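PDB 4GQ2: nucleoporin nup120 from Schizosaccharomyces pombe, which serves as a structural component of the nuclear pore complex, whose constituents can also dock transiently associated nuclear transport factors. Local coordinates for residues V439-F444 against N469-S474; Q425-H430 against R505-V510. One frame throughout, in Å; residues are numbered along the deposited sequence.

Contact 1: residues V439-F444 against N469-S474; sequences VALLSF and NAVLSS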
# COMPACT_ATOMS: atom_id res chain seq x y z
N VAL A 439 -13.12 7.19 -14.35
CA VAL A 439 -14.42 7.30 -15.01
C VAL A 439 -15.56 7.28 -14.00
O VAL A 439 -16.48 8.08 -14.11
CB VAL A 439 -14.60 6.22 -16.10
CG1 VAL A 439 -16.03 6.22 -16.62
CG2 VAL A 439 -13.62 6.46 -17.24
N ALA A 440 -15.48 6.39 -13.01
CA ALA A 440 -16.45 6.38 -11.92
C ALA A 440 -16.49 7.74 -11.20
O ALA A 440 -17.57 8.23 -10.86
CB ALA A 440 -16.13 5.28 -10.93
N LEU A 441 -15.32 8.33 -10.99
CA LEU A 441 -15.22 9.64 -10.36
C LEU A 441 -15.96 10.74 -11.14
O LEU A 441 -16.57 11.62 -10.52
CB LEU A 441 -13.75 10.03 -10.15
CG LEU A 441 -13.48 11.25 -9.27
CD1 LEU A 441 -14.12 11.07 -7.90
CD2 LEU A 441 -11.98 11.48 -9.14
N LEU A 442 -15.90 10.68 -12.47
CA LEU A 442 -16.65 11.58 -13.35
C LEU A 442 -18.15 11.57 -13.04
O LEU A 442 -18.76 12.62 -12.83
CB LEU A 442 -16.45 11.16 -14.81
CG LEU A 442 -15.64 11.98 -15.82
CD1 LEU A 442 -14.18 12.15 -15.42
CD2 LEU A 442 -15.74 11.31 -17.18
N SER A 443 -18.72 10.37 -13.01
CA SER A 443 -20.13 10.15 -12.73
C SER A 443 -20.57 10.76 -11.40
O SER A 443 -21.72 11.19 -11.26
CB SER A 443 -20.43 8.65 -12.78
OG SER A 443 -21.72 8.35 -12.27
N PHE A 444 -19.66 10.80 -10.43
CA PHE A 444 -19.95 11.35 -9.10
C PHE A 444 -19.70 12.86 -9.07
O PHE A 444 -19.48 13.45 -8.01
CB PHE A 444 -19.16 10.61 -8.01
CG PHE A 444 -19.85 9.36 -7.51
CD1 PHE A 444 -20.29 8.37 -8.40
CD2 PHE A 444 -20.06 9.16 -6.14
CE1 PHE A 444 -20.92 7.22 -7.93
CE2 PHE A 444 -20.70 8.02 -5.68
CZ PHE A 444 -21.13 7.05 -6.57
N ASN A 469 -7.21 11.45 -3.02
CA ASN A 469 -7.77 12.65 -2.40
C ASN A 469 -9.01 13.19 -3.11
O ASN A 469 -9.93 13.70 -2.47
CB ASN A 469 -6.70 13.74 -2.30
CG ASN A 469 -5.51 13.31 -1.45
OD1 ASN A 469 -5.63 12.44 -0.58
ND2 ASN A 469 -4.36 13.91 -1.71
N ALA A 470 -9.04 13.06 -4.44
CA ALA A 470 -10.14 13.55 -5.24
C ALA A 470 -11.36 12.66 -5.03
O ALA A 470 -12.48 13.16 -4.93
CB ALA A 470 -9.74 13.60 -6.71
N VAL A 471 -11.14 11.35 -4.94
CA VAL A 471 -12.21 10.39 -4.66
C VAL A 471 -12.80 10.67 -3.29
O VAL A 471 -14.01 10.85 -3.18
CB VAL A 471 -11.73 8.91 -4.76
CG1 VAL A 471 -12.75 7.97 -4.13
CG2 VAL A 471 -11.52 8.51 -6.20
N LEU A 472 -11.95 10.73 -2.26
CA LEU A 472 -12.41 11.00 -0.91
C LEU A 472 -13.12 12.34 -0.83
O LEU A 472 -14.20 12.45 -0.23
CB LEU A 472 -11.25 10.95 0.10
CG LEU A 472 -11.65 11.16 1.58
CD1 LEU A 472 -10.70 10.44 2.54
CD2 LEU A 472 -11.75 12.63 1.96
N SER A 473 -12.50 13.36 -1.40
CA SER A 473 -13.04 14.71 -1.38
C SER A 473 -14.43 14.78 -1.98
O SER A 473 -15.33 15.39 -1.42
CB SER A 473 -12.11 15.69 -2.11
OG SER A 473 -12.70 16.96 -2.20
N SER A 474 -14.62 14.14 -3.13
CA SER A 474 -15.89 14.22 -3.84
C SER A 474 -17.02 13.45 -3.13
O SER A 474 -18.18 13.86 -3.20
CB SER A 474 -15.74 13.77 -5.29
OG SER A 474 -15.61 12.37 -5.37
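L441 pushes its branched tip against three residues of 469-474, joining helix 434-443 to helix 464-478 in the helical insertion between strands 390-395 and 520-525 of the β-propeller domain. The short segments run nearly parallel, their axes at 24° and 10.6 Å apart. CG of L441 stands anti to its backbone nitrogen (chi1 -169°), which carries the methyl fork over to helix 464-478. The two methyls divide the work: L441 CD2 meets A470 CB at 3.9 Å, whereas L441 CD1 lies alongside V471, 3.8 Å from V471 CA and 4.0 Å from V471 CG2. L441 CD1 also comes within 3.2 Å of S474 OG. This is a buried contact, mostly apolar, with no hydrogen bond between the segments. Farther out, L441 also packs on F459 and V471 on F428 and W503, while an apolar side chain from the chain of another protein reaches L472. With an alanine in place of S474, L441 CD1 would probably face a small gap and V471 O would lose its side-chain donor. That donor, S474 OG, turns back along its own helix to V471 O at 3.1 Å, 31° from the carbonyl plane.

Contact 2: residues Q425-H430 against R505-V510; sequences QHIFAH and RFAKLV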
# COMPACT_ATOMS: atom_id res chain seq x y z
N GLN A 425 -9.07 2.49 1.31
CA GLN A 425 -8.12 1.38 1.25
C GLN A 425 -8.63 0.24 0.37
O GLN A 425 -7.92 -0.22 -0.52
CB GLN A 425 -7.78 0.85 2.65
CG GLN A 425 -6.41 1.28 3.15
CD GLN A 425 -5.58 0.11 3.67
OE1 GLN A 425 -4.45 0.30 4.13
NE2 GLN A 425 -6.12 -1.10 3.59
N HIS A 426 -9.87 -0.17 0.61
CA HIS A 426 -10.49 -1.26 -0.13
C HIS A 426 -10.57 -1.02 -1.62
O HIS A 426 -10.28 -1.91 -2.42
CB HIS A 426 -11.87 -1.57 0.43
CG HIS A 426 -12.65 -2.56 -0.39
ND1 HIS A 426 -13.56 -2.19 -1.31
CD2 HIS A 426 -12.59 -3.95 -0.44
CE1 HIS A 426 -14.07 -3.28 -1.91
NE2 HIS A 426 -13.47 -4.36 -1.37
N ILE A 427 -10.96 0.19 -2.01
CA ILE A 427 -11.10 0.52 -3.43
C ILE A 427 -9.75 0.60 -4.16
O ILE A 427 -9.64 0.19 -5.31
CB ILE A 427 -11.88 1.83 -3.60
CG1 ILE A 427 -13.33 1.63 -3.15
CG2 ILE A 427 -11.83 2.32 -5.05
CD1 ILE A 427 -14.11 2.91 -2.97
N PHE A 428 -8.72 1.13 -3.49
CA PHE A 428 -7.41 1.30 -4.12
C PHE A 428 -6.47 0.10 -4.01
O PHE A 428 -5.37 0.11 -4.57
CB PHE A 428 -6.75 2.59 -3.65
CG PHE A 428 -7.29 3.81 -4.35
CD1 PHE A 428 -8.40 4.48 -3.84
CD2 PHE A 428 -6.72 4.25 -5.54
CE1 PHE A 428 -8.91 5.59 -4.49
CE2 PHE A 428 -7.23 5.36 -6.19
CZ PHE A 428 -8.32 6.03 -5.67
N ALA A 429 -6.91 -0.95 -3.32
CA ALA A 429 -6.14 -2.18 -3.20
C ALA A 429 -6.94 -3.35 -3.76
O ALA A 429 -6.75 -4.49 -3.36
CB ALA A 429 -5.77 -2.43 -1.74
N HIS A 430 -7.81 -3.06 -4.72
CA HIS A 430 -8.74 -4.07 -5.22
C HIS A 430 -8.33 -4.75 -6.50
O HIS A 430 -8.99 -5.69 -6.94
CB HIS A 430 -10.14 -3.49 -5.35
CG HIS A 430 -11.23 -4.52 -5.24
ND1 HIS A 430 -11.99 -4.88 -6.29
CD2 HIS A 430 -11.66 -5.28 -4.16
CE1 HIS A 430 -12.87 -5.82 -5.90
NE2 HIS A 430 -12.67 -6.06 -4.60
N ARG A 505 -21.71 2.75 -3.11
CA ARG A 505 -22.16 2.98 -4.48
C ARG A 505 -20.98 3.20 -5.40
O ARG A 505 -20.92 2.64 -6.50
CB ARG A 505 -23.09 4.19 -4.57
CG ARG A 505 -24.51 3.92 -4.13
CD ARG A 505 -25.37 5.18 -4.16
NE ARG A 505 -26.46 5.05 -3.20
CZ ARG A 505 -26.55 5.71 -2.05
NH1 ARG A 505 -25.63 6.61 -1.71
NH2 ARG A 505 -27.59 5.49 -1.25
N PHE A 506 -20.04 4.02 -4.95
CA PHE A 506 -18.86 4.32 -5.73
C PHE A 506 -18.05 3.04 -6.02
O PHE A 506 -17.64 2.81 -7.16
CB PHE A 506 -17.99 5.37 -5.04
CG PHE A 506 -16.87 5.85 -5.89
CD1 PHE A 506 -17.10 6.78 -6.90
CD2 PHE A 506 -15.58 5.34 -5.72
CE1 PHE A 506 -16.05 7.22 -7.70
CE2 PHE A 506 -14.54 5.77 -6.52
CZ PHE A 506 -14.77 6.71 -7.52
N ALA A 507 -17.87 2.22 -4.99
CA ALA A 507 -17.16 0.95 -5.12
C ALA A 507 -17.85 0.02 -6.10
O ALA A 507 -17.19 -0.65 -6.90
CB ALA A 507 -16.99 0.28 -3.76
N LYS A 508 -19.18 -0.02 -6.04
CA LYS A 508 -19.97 -0.82 -6.98
C LYS A 508 -19.82 -0.35 -8.42
O LYS A 508 -19.68 -1.17 -9.33
CB LYS A 508 -21.46 -0.85 -6.60
CG LYS A 508 -21.81 -1.90 -5.55
CD LYS A 508 -23.30 -2.21 -5.58
CE LYS A 508 -23.68 -3.32 -4.60
NZ LYS A 508 -23.79 -2.83 -3.20
N LEU A 509 -19.81 0.96 -8.63
CA LEU A 509 -19.62 1.51 -9.97
C LEU A 509 -18.24 1.17 -10.51
O LEU A 509 -18.10 0.76 -11.67
CB LEU A 509 -19.85 3.03 -9.98
CG LEU A 509 -19.73 3.72 -11.34
CD1 LEU A 509 -20.53 2.99 -12.42
CD2 LEU A 509 -20.13 5.20 -11.23
N VAL A 510 -17.22 1.34 -9.67
CA VAL A 510 -15.85 1.02 -10.03
C VAL A 510 -15.73 -0.45 -10.46
O VAL A 510 -15.26 -0.74 -11.56
CB VAL A 510 -14.88 1.34 -8.89
CG1 VAL A 510 -13.50 0.76 -9.17
CG2 VAL A 510 -14.78 2.85 -8.70
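The F506 ring takes the tip of I427 at its edge and in its plane: I427 CD1 lies 4.0 Å from F506 CD2, and the two side chains cross at about a right angle. From its own helix, one turn on, V510 CG2 lies over the rim of one face of the ring, 3.7 Å from F506 CE2. Away from I427, the same ring turns its edge, at CD1, to the face of F444, and V471 and I475 of helix 464-478 also pack against it. The imidazole of H426, on the same segment as I427, meets the ring of W423 with the planes at about 85°.

I427 also rests on A507, the residue that comes nearest to it along the backbone, with 6.3 Å between I427 CA and A507 CA. The ethyl arm of the isoleucine does the touching. I427 CG1 sits 3.9 Å from A507 CB, and the arm extends onward (chi2 167°), bringing CD1 to the ring edge while it still touches the alanine methyl. This is helix-to-helix packing within the helical insertion of the β-propeller domain, where I427 of helix 419-428 packs against the long helix 492-515. The small side chain of A507 is consistent with the close approach of the isoleucine. V510 lies a little farther off, its CG2 4.7 Å from I427 CG2, and packs as well on S436 of helix 434-443.

Contacts 1 and 2 have centres 11 Å apart and touch directly, so that four helices of the insertion pack as one group. The chain passes from helix 419-428 to helix 434-443, and from helix 464-478 to helix 492-515, with each contact pairing a helix of the first couple with one of the second. F506 and V510 of contact 2 adjoin contact 1: F506 CE1 packs 3.5 Å from L441 N, and V510 CG2 lies 3.6 Å from A440 CB. F444 CZ likewise comes within 3.6 Å of F506 N. Segment 469-474 of contact 1 also borders the chain of another protein, through residues that do not meet 439-444; that chain touches neither segment of contact 2.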